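Local coordinates for tryparedoxin (Crithidia fasciculata, PDB 1O8X), which is a thioredoxin-fold oxidoreductase of trypanosomatids that probably passes electrons by dithiol-disulfide exchange, at residues Leu4-Leu8 / Leu100-Phe104; Phe46-Leu50 / Arg128-Val132; Ile109-Ile113 / Thr124-Arg128. The protein carries 1 engineered substitution. One frame throughout, in Å; residues are numbered along the deposited sequence.

Contact 1 (Leu4-Leu8 / Leu100-Phe104); sequences LDKYL and LSKHF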
loop_
_atom_site.group_PDB
_atom_site.type_symbol
_atom_site.label_atom_id
_atom_site.label_comp_id
_atom_site.label_asym_id
_atom_site.label_seq_id
_atom_site.Cartn_x
_atom_site.Cartn_y
_atom_site.Cartn_z
ATOM N N LEU A 4 8.811 9.947 3.132
ATOM C CA LEU A 4 7.713 9.207 3.757
ATOM C C LEU A 4 7.287 9.704 5.138
ATOM O O LEU A 4 6.200 9.360 5.610
ATOM C CB LEU A 4 8.036 7.715 3.830
ATOM C CG LEU A 4 8.142 6.952 2.507
ATOM C CD1 LEU A 4 8.487 5.506 2.787
ATOM C CD2 LEU A 4 6.856 7.055 1.671
ATOM N N ASP A 5 8.140 10.500 5.785
ATOM C CA ASP A 5 7.811 11.070 7.092
ATOM C C ASP A 5 6.514 11.880 7.065
ATOM O O ASP A 5 5.767 11.897 8.042
ATOM C CB ASP A 5 8.964 11.920 7.628
ATOM C CG ASP A 5 9.041 11.908 9.149
ATOM O OD1 ASP A 5 8.619 10.908 9.775
ATOM O OD2 ASP A 5 9.509 12.859 9.811
ATOM N N LYS A 6 6.255 12.535 5.938
ATOM C CA LYS A 6 5.008 13.256 5.699
ATOM C C LYS A 6 3.770 12.363 5.892
ATOM O O LYS A 6 2.767 12.781 6.479
ATOM C CB LYS A 6 5.031 13.823 4.278
ATOM C CG LYS A 6 3.979 14.861 3.984
ATOM C CD LYS A 6 3.900 15.129 2.494
ATOM C CE LYS A 6 2.627 15.878 2.152
ATOM N NZ LYS A 6 2.789 16.694 0.923
ATOM N N TYR A 7 3.859 11.129 5.395
ATOM C CA TYR A 7 2.723 10.209 5.364
ATOM C C TYR A 7 2.655 9.307 6.571
ATOM O O TYR A 7 1.569 8.941 7.017
ATOM C CB TYR A 7 2.811 9.352 4.105
ATOM C CG TYR A 7 2.820 10.189 2.862
ATOM C CD1 TYR A 7 3.859 10.101 1.950
ATOM C CD2 TYR A 7 1.795 11.095 2.612
ATOM C CE1 TYR A 7 3.871 10.882 0.808
ATOM C CE2 TYR A 7 1.794 11.867 1.484
ATOM C CZ TYR A 7 2.836 11.774 0.589
ATOM O OH TYR A 7 2.797 12.560 -0.535
ATOM N N LEU A 8 3.833 8.951 7.074
ATOM C CA LEU A 8 3.988 8.072 8.225
ATOM C C LEU A 8 4.895 8.758 9.246
ATOM O O LEU A 8 6.047 8.346 9.421
ATOM C CB LEU A 8 4.598 6.729 7.797
ATOM C CG LEU A 8 3.996 5.972 6.604
ATOM C CD1 LEU A 8 4.977 4.939 6.066
ATOM C CD2 LEU A 8 2.682 5.315 6.991
ATOM N N LEU A 100 -3.842 9.439 7.137
ATOM C CA LEU A 100 -3.382 9.279 5.759
ATOM C C LEU A 100 -4.559 9.114 4.787
ATOM O O LEU A 100 -4.558 9.681 3.682
ATOM C CB LEU A 100 -2.443 8.081 5.679
ATOM C CG LEU A 100 -1.708 7.906 4.355
ATOM C CD1 LEU A 100 -0.901 9.148 3.978
ATOM C CD2 LEU A 100 -0.803 6.687 4.405
ATOM N N SER A 101 -5.568 8.352 5.214
ATOM C CA SER A 101 -6.788 8.175 4.436
ATOM C C SER A 101 -7.453 9.523 4.190
ATOM O O SER A 101 -7.896 9.812 3.086
ATOM C CB SER A 101 -7.749 7.247 5.175
ATOM O OG SER A 101 -7.182 5.960 5.338
ATOM N N LYS A 102 -7.488 10.366 5.218
ATOM C CA LYS A 102 -8.029 11.705 5.061
ATOM C C LYS A 102 -7.159 12.548 4.125
ATOM O O LYS A 102 -7.676 13.208 3.230
ATOM C CB LYS A 102 -8.199 12.391 6.430
ATOM C CG LYS A 102 -8.600 13.844 6.313
ATOM C CD LYS A 102 -8.915 14.493 7.647
ATOM C CE LYS A 102 -9.347 15.922 7.408
ATOM N NZ LYS A 102 -9.742 16.634 8.661
ATOM N N HIS A 103 -5.844 12.493 4.312
ATOM C CA HIS A 103 -4.930 13.284 3.490
ATOM C C HIS A 103 -5.125 13.019 1.996
ATOM O O HIS A 103 -5.128 13.962 1.186
ATOM C CB HIS A 103 -3.484 13.001 3.877
ATOM C CG HIS A 103 -2.488 13.719 3.019
ATOM N ND1 HIS A 103 -2.242 15.073 3.122
ATOM C CD2 HIS A 103 -1.712 13.273 2.003
ATOM C CE1 HIS A 103 -1.334 15.421 2.228
ATOM N NE2 HIS A 103 -0.999 14.349 1.533
ATOM N N PHE A 104 -5.303 11.747 1.630
ATOM C CA PHE A 104 -5.525 11.368 0.234
ATOM C C PHE A 104 -6.971 11.297 -0.190
ATOM O O PHE A 104 -7.270 10.830 -1.284
ATOM C CB PHE A 104 -4.829 10.036 -0.033
ATOM C CG PHE A 104 -3.382 10.202 -0.307
ATOM C CD1 PHE A 104 -2.426 9.600 0.497
ATOM C CD2 PHE A 104 -2.975 11.014 -1.377
ATOM C CE1 PHE A 104 -1.035 9.808 0.212
ATOM C CE2 PHE A 104 -1.650 11.206 -1.663
ATOM C CZ PHE A 104 -0.682 10.615 -0.861
HETATM O O HOH W 1 0.689 14.538 -0.631
#
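Tyr7 and Phe104 meet with their ring planes 30° apart and slid so far along each other that the two rings barely overlap. The touching carbons are Tyr7 CE2 and Phe104 CZ, 3.6 Å apart. His103 completes the aromatic cluster: its imidazole is tilted 56° from the phenol plane, and His103 NE2 comes to the edge of the tyrosine ring, 3.7 Å from Tyr7 CE2. The same imidazole also lays CD2 over the centre of one face of the Phe104 ring. Nearer the backbone, Leu100 CD1 packs obliquely against the tyrosine, 3.6 Å from Tyr7 CD2; the leucine's bond to CB points to the N-terminal segment, and CG, anti to the backbone N (chi1 -171°), extends CD1 to the tyrosine. Lys6 crosses His103 at about a right angle, its CE rather than its amine lying against the imidazole. One water ties the polar rim together, donating to Tyr7 OH at 2.9 Å and lying 2.8 Å from His103 NE2, while Lys6 NZ gives it only a weak, long bond. The phenol oxygen is also hydrogen-bonded to Gly120 O, and Val115 and Val122 of the sheet touch the tyrosine. The N-terminal segment is therefore held to the helix by carbon contacts, with water in place of direct polar bonds at the rim, where the nearby lysine would probably disfavour a protonated His103.

Contact 2 (Phe46-Leu50 / Arg128-Val132); sequences FTPQL and RATLV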
loop_
_atom_site.group_PDB
_atom_site.type_symbol
_atom_site.label_atom_id
_atom_site.label_comp_id
_atom_site.label_asym_id
_atom_site.label_seq_id
_atom_site.Cartn_x
_atom_site.Cartn_y
_atom_site.Cartn_z
ATOM N N PHE A 46 -9.807 -7.898 -6.152
ATOM C CA PHE A 46 -8.692 -7.030 -6.525
ATOM C C PHE A 46 -7.356 -7.507 -5.953
ATOM O O PHE A 46 -6.332 -7.501 -6.651
ATOM C CB PHE A 46 -8.933 -5.568 -6.118
ATOM C CG PHE A 46 -7.774 -4.684 -6.438
ATOM C CD1 PHE A 46 -7.480 -4.400 -7.758
ATOM C CD2 PHE A 46 -6.938 -4.192 -5.437
ATOM C CE1 PHE A 46 -6.372 -3.603 -8.079
ATOM C CE2 PHE A 46 -5.840 -3.389 -5.758
ATOM C CZ PHE A 46 -5.567 -3.103 -7.083
ATOM N N THR A 47 -7.357 -7.923 -4.689
ATOM C CA THR A 47 -6.116 -8.271 -4.019
ATOM C C THR A 47 -5.270 -9.310 -4.774
ATOM O O THR A 47 -4.071 -9.103 -4.906
ATOM C CB THR A 47 -6.342 -8.639 -2.543
ATOM O OG1 THR A 47 -6.961 -7.537 -1.880
ATOM C CG2 THR A 47 -4.999 -8.788 -1.816
ATOM N N PRO A 48 -5.847 -10.405 -5.289
ATOM C CA PRO A 48 -5.037 -11.365 -6.065
ATOM C C PRO A 48 -4.399 -10.770 -7.326
ATOM O O PRO A 48 -3.306 -11.173 -7.697
ATOM C CB PRO A 48 -6.042 -12.477 -6.420
ATOM C CG PRO A 48 -7.126 -12.321 -5.433
ATOM C CD PRO A 48 -7.238 -10.876 -5.150
ATOM N N GLN A 49 -5.070 -9.815 -7.966
ATOM C CA GLN A 49 -4.497 -9.140 -9.132
ATOM C C GLN A 49 -3.297 -8.274 -8.716
ATOM O O GLN A 49 -2.285 -8.215 -9.415
ATOM C CB GLN A 49 -5.562 -8.323 -9.852
ATOM C CG GLN A 49 -6.687 -9.194 -10.433
ATOM C CD GLN A 49 -7.819 -8.359 -10.978
ATOM O OE1 GLN A 49 -7.741 -7.864 -12.103
ATOM N NE2 GLN A 49 -8.874 -8.186 -10.182
ATOM N N LEU A 50 -3.393 -7.626 -7.555
ATOM C CA LEU A 50 -2.290 -6.837 -7.039
ATOM C C LEU A 50 -1.143 -7.768 -6.628
ATOM O O LEU A 50 0.027 -7.452 -6.885
ATOM C CB LEU A 50 -2.764 -5.944 -5.886
ATOM C CG LEU A 50 -1.670 -5.124 -5.202
ATOM C CD1 LEU A 50 -0.931 -4.205 -6.170
ATOM C CD2 LEU A 50 -2.310 -4.306 -4.096
ATOM N N ARG A 128 -5.503 1.440 -8.352
ATOM C CA ARG A 128 -6.475 0.355 -8.198
ATOM C C ARG A 128 -7.303 0.187 -9.473
ATOM O O ARG A 128 -7.707 -0.927 -9.798
ATOM C CB ARG A 128 -7.360 0.622 -6.983
ATOM C CG ARG A 128 -8.509 -0.349 -6.764
ATOM C CD ARG A 128 -9.789 0.144 -7.432
ATOM N NE ARG A 128 -10.929 -0.707 -7.177
ATOM C CZ ARG A 128 -11.124 -1.875 -7.755
ATOM N NH1 ARG A 128 -10.249 -2.355 -8.635
ATOM N NH2 ARG A 128 -12.204 -2.585 -7.444
ATOM N N ALA A 129 -7.590 1.294 -10.166
ATOM C CA ALA A 129 -8.348 1.256 -11.416
ATOM C C ALA A 129 -7.474 0.902 -12.606
ATOM O O ALA A 129 -7.887 0.162 -13.498
ATOM C CB ALA A 129 -9.033 2.611 -11.647
ATOM N N THR A 130 -6.260 1.445 -12.649
ATOM C CA THR A 130 -5.423 1.267 -13.838
ATOM C C THR A 130 -4.746 -0.101 -13.847
ATOM O O THR A 130 -4.541 -0.682 -14.921
ATOM C CB THR A 130 -4.373 2.380 -13.954
ATOM O OG1 THR A 130 -3.587 2.399 -12.762
ATOM C CG2 THR A 130 -5.036 3.769 -14.037
ATOM N N LEU A 131 -4.418 -0.631 -12.674
ATOM C CA LEU A 131 -3.717 -1.909 -12.622
ATOM C C LEU A 131 -4.529 -3.034 -13.257
ATOM O O LEU A 131 -3.971 -3.877 -13.963
ATOM C CB LEU A 131 -3.319 -2.231 -11.189
ATOM C CG LEU A 131 -2.509 -3.497 -10.914
ATOM C CD1 LEU A 131 -1.610 -3.271 -9.703
ATOM C CD2 LEU A 131 -3.383 -4.688 -10.675
ATOM N N VAL A 132 -5.836 -3.064 -12.997
ATOM C CA VAL A 132 -6.643 -4.176 -13.503
ATOM C C VAL A 132 -6.723 -4.172 -15.028
ATOM O O VAL A 132 -6.985 -5.209 -15.632
ATOM C CB VAL A 132 -8.030 -4.279 -12.834
ATOM C CG1 VAL A 132 -7.905 -4.442 -11.334
ATOM C CG2 VAL A 132 -8.870 -3.089 -13.174
#
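Phe46 of helix 41-57 sets its ring against Arg128, Leu131 and Val132, and is the main piece that fills the gap to helix 127-131. Its bond to CB points toward that helix, and CG, anti to the backbone N (chi1 177°), carries the ring on across the gap. Phe46 CG already comes within 4.0 Å of Arg128 NH1. One step on, CD1 has two neighbours, Arg128 NH1 and Val132 CG1, the valine methyl lying at the ring edge, near its plane. Phe46 CE1 comes 3.4 Å from the backbone oxygen Arg128 O. At the tip, Phe46 CZ rests 3.7 Å from Arg128 CA. Above the ring centre sits Arg128 CG, only 8° off the normal, a clear CH-pi contact. Bent at chi2, the arginine chain runs on past the ring toward the Phe46 backbone, NH1 coming near CD1 and CG; its guanidinium plane ends 52° from that of the ring, so this is no flat cation-pi stack.

In the thioredoxin fold, helix 41-57 follows the redox-active Cys40 and runs along one side of the central sheet; helix 127-131 is a short C-terminal element lying beside it, and both pack over Leu112 of strand 111-116. Two further pairs extend the interface. Leu50 CD1 meets Leu131 CD1 at 3.7 Å, the two leucines crossing at about a right angle. Gln49 OE1 lies 3.5 Å from Val132 CG1, while its amide nitrogen NE2 turns back to bond Gly45 O in its own helix.

Contact 3 (Ile109-Ile113 / Thr124-Arg128); sequences IPTLI and TTRAR
Leu112 N and Arg128 N both donate to one water, which in turn donates to Thr125 O. The water lies 2.9 Å from Leu112 N and joins strand 111-116 to the first turn of helix 127-131. Direct backbone bonding here is slight: Ala127 N reaches Leu112 O at 3.4 Å with an angle of 132°, a weak bond. A second water makes a shorter bridge, donating to Pro110 O at 2.7 Å and accepting from Arg128 NE in the plane of the guanidinium. The arginine crosses the proline ring at a slant, with Pro110 CG over one face of the guanidinium, 3.8 Å from Arg128 NE.

Beside the bridges, the Leu112 bond to CB points toward the helix start, and CG, anti to the backbone N (chi1 -168°), brings CD2 onto Ala127 CB; its other neighbours include Phe32 and Tyr34 of strand 30-36. Ile113 CA makes a CA-H...O contact with Thr124 O, at the end of strand 122-124. Farther out, the loop is held by Asp144, which forms a salt bridge with Arg126 and a hydrogen bond with Thr125.

The peptide bond before Pro110 is cis, and this cis-proline, a hallmark of the thioredoxin fold, stands beside the redox motif: Pro110 touches Pro42, and Ile109 touches Cys40. Much of the polar linkage thus runs through solvent: one water joins backbone to backbone, the other a carbonyl just before the strand to the arginine side chain, beside a single weak direct bond.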
loop_
_atom_site.group_PDB
_atom_site.type_symbol
_atom_site.label_atom_id
_atom_site.label_comp_id
_atom_site.label_asym_id
_atom_site.label_seq_id
_atom_site.Cartn_x
_atom_site.Cartn_y
_atom_site.Cartn_z
ATOM N N ILE A 109 -12.711 1.770 -0.444
ATOM C CA ILE A 109 -11.632 0.813 -0.606
ATOM C C ILE A 109 -12.133 -0.310 -1.529
ATOM O O ILE A 109 -13.341 -0.568 -1.619
ATOM C CB ILE A 109 -11.130 0.314 0.769
ATOM C CG1 ILE A 109 -12.284 -0.112 1.680
ATOM C CG2 ILE A 109 -10.285 1.424 1.426
ATOM C CD1 ILE A 109 -11.823 -0.952 2.842
ATOM N N PRO A 110 -11.242 -0.997 -2.232
ATOM C CA PRO A 110 -9.783 -0.805 -2.178
ATOM C C PRO A 110 -9.315 0.443 -2.922
ATOM O O PRO A 110 -9.936 0.859 -3.908
ATOM C CB PRO A 110 -9.252 -2.060 -2.888
ATOM C CG PRO A 110 -10.354 -2.442 -3.860
ATOM C CD PRO A 110 -11.641 -2.084 -3.155
ATOM N N THR A 111 -8.203 1.028 -2.458
ATOM C CA THR A 111 -7.587 2.190 -3.116
ATOM C C THR A 111 -6.086 1.978 -3.059
ATOM O O THR A 111 -5.583 1.456 -2.070
ATOM C CB THR A 111 -8.004 3.484 -2.410
ATOM O OG1 THR A 111 -9.368 3.764 -2.736
ATOM C CG2 THR A 111 -7.246 4.690 -2.936
ATOM N N LEU A 112 -5.385 2.392 -4.110
ATOM C CA LEU A 112 -3.941 2.203 -4.168
ATOM C C LEU A 112 -3.301 3.505 -4.630
ATOM O O LEU A 112 -3.576 3.938 -5.754
ATOM C CB LEU A 112 -3.665 1.054 -5.142
ATOM C CG LEU A 112 -2.298 0.402 -5.256
ATOM C CD1 LEU A 112 -1.889 -0.217 -3.970
ATOM C CD2 LEU A 112 -2.343 -0.645 -6.341
ATOM N N ILE A 113 -2.457 4.093 -3.780
ATOM C CA ILE A 113 -1.832 5.385 -4.046
ATOM C C ILE A 113 -0.329 5.245 -4.020
ATOM O O ILE A 113 0.239 4.779 -3.033
ATOM C CB ILE A 113 -2.318 6.400 -3.011
ATOM C CG1 ILE A 113 -3.843 6.493 -3.188
ATOM C CG2 ILE A 113 -1.586 7.759 -3.131
ATOM C CD1 ILE A 113 -4.520 7.601 -2.553
ATOM N N THR A 124 0.762 8.461 -8.390
ATOM C CA THR A 124 -0.540 8.050 -8.919
ATOM C C THR A 124 -1.532 7.869 -7.791
ATOM O O THR A 124 -1.183 7.379 -6.716
ATOM C CB THR A 124 -0.406 6.746 -9.758
ATOM O OG1 THR A 124 -1.693 6.373 -10.282
ATOM C CG2 THR A 124 0.125 5.536 -8.952
ATOM N N THR A 125 -2.774 8.273 -8.035
ATOM C CA THR A 125 -3.828 8.038 -7.049
ATOM C C THR A 125 -4.853 7.033 -7.548
ATOM O O THR A 125 -5.834 6.760 -6.858
ATOM C CB THR A 125 -4.562 9.358 -6.708
ATOM O OG1 THR A 125 -4.989 9.982 -7.932
ATOM C CG2 THR A 125 -3.615 10.340 -6.018
ATOM N N ARG A 126 -4.628 6.494 -8.742
ATOM C CA ARG A 126 -5.654 5.713 -9.444
ATOM C C ARG A 126 -5.220 4.295 -9.780
ATOM O O ARG A 126 -5.862 3.624 -10.599
ATOM C CB ARG A 126 -6.061 6.435 -10.723
ATOM C CG ARG A 126 -6.644 7.819 -10.518
ATOM C CD ARG A 126 -6.035 8.881 -11.464
ATOM N NE ARG A 126 -5.888 8.340 -12.807
ATOM C CZ ARG A 126 -4.745 8.051 -13.437
ATOM N NH1 ARG A 126 -4.824 7.486 -14.629
ATOM N NH2 ARG A 126 -3.537 8.323 -12.916
ATOM N N ALA A 127 -4.157 3.816 -9.124
ATOM C CA ALA A 127 -3.580 2.530 -9.471
ATOM C C ALA A 127 -4.533 1.341 -9.273
ATOM O O ALA A 127 -4.421 0.341 -9.987
ATOM C CB ALA A 127 -2.287 2.321 -8.729
ATOM N N ARG A 128 -5.503 1.440 -8.352
ATOM C CA ARG A 128 -6.475 0.355 -8.198
ATOM C C ARG A 128 -7.303 0.187 -9.473
ATOM O O ARG A 128 -7.707 -0.927 -9.798
ATOM C CB ARG A 128 -7.360 0.622 -6.983
ATOM C CG ARG A 128 -8.509 -0.349 -6.764
ATOM C CD ARG A 128 -9.789 0.144 -7.432
ATOM N NE ARG A 128 -10.929 -0.707 -7.177
ATOM C CZ ARG A 128 -11.124 -1.875 -7.755
ATOM N NH1 ARG A 128 -10.249 -2.355 -8.635
ATOM N NH2 ARG A 128 -12.204 -2.585 -7.444
HETATM O O HOH W 2 -12.385 0.679 -5.093
HETATM O O HOH W 3 -6.352 3.725 -6.497
#

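Overall arrangement
Contacts 2 and 3 form one continuous region, their centres 9 Å apart. They share Arg128, and Leu50 CD1 packs on Leu112 CD2 at 3.8 Å, joining helix 41-57 to strand 111-116. Contact 1 lies on the opposite side of the chain's centre from contact 2, 21 Å between centres, with nearest atoms about 12 Å apart. Contact 3 connects the two: Phe104 CB meets Ile113 CD1 at 3.5 Å, just past the end of helix 94-103, which a loop joins to strand 111-116. The redox site borders contacts 2 and 3, through the start of helix 41-57 and the cis-proline segment; the disulfide known between Cys40 and position 43 is absent here because Ala43 is an engineered substitution.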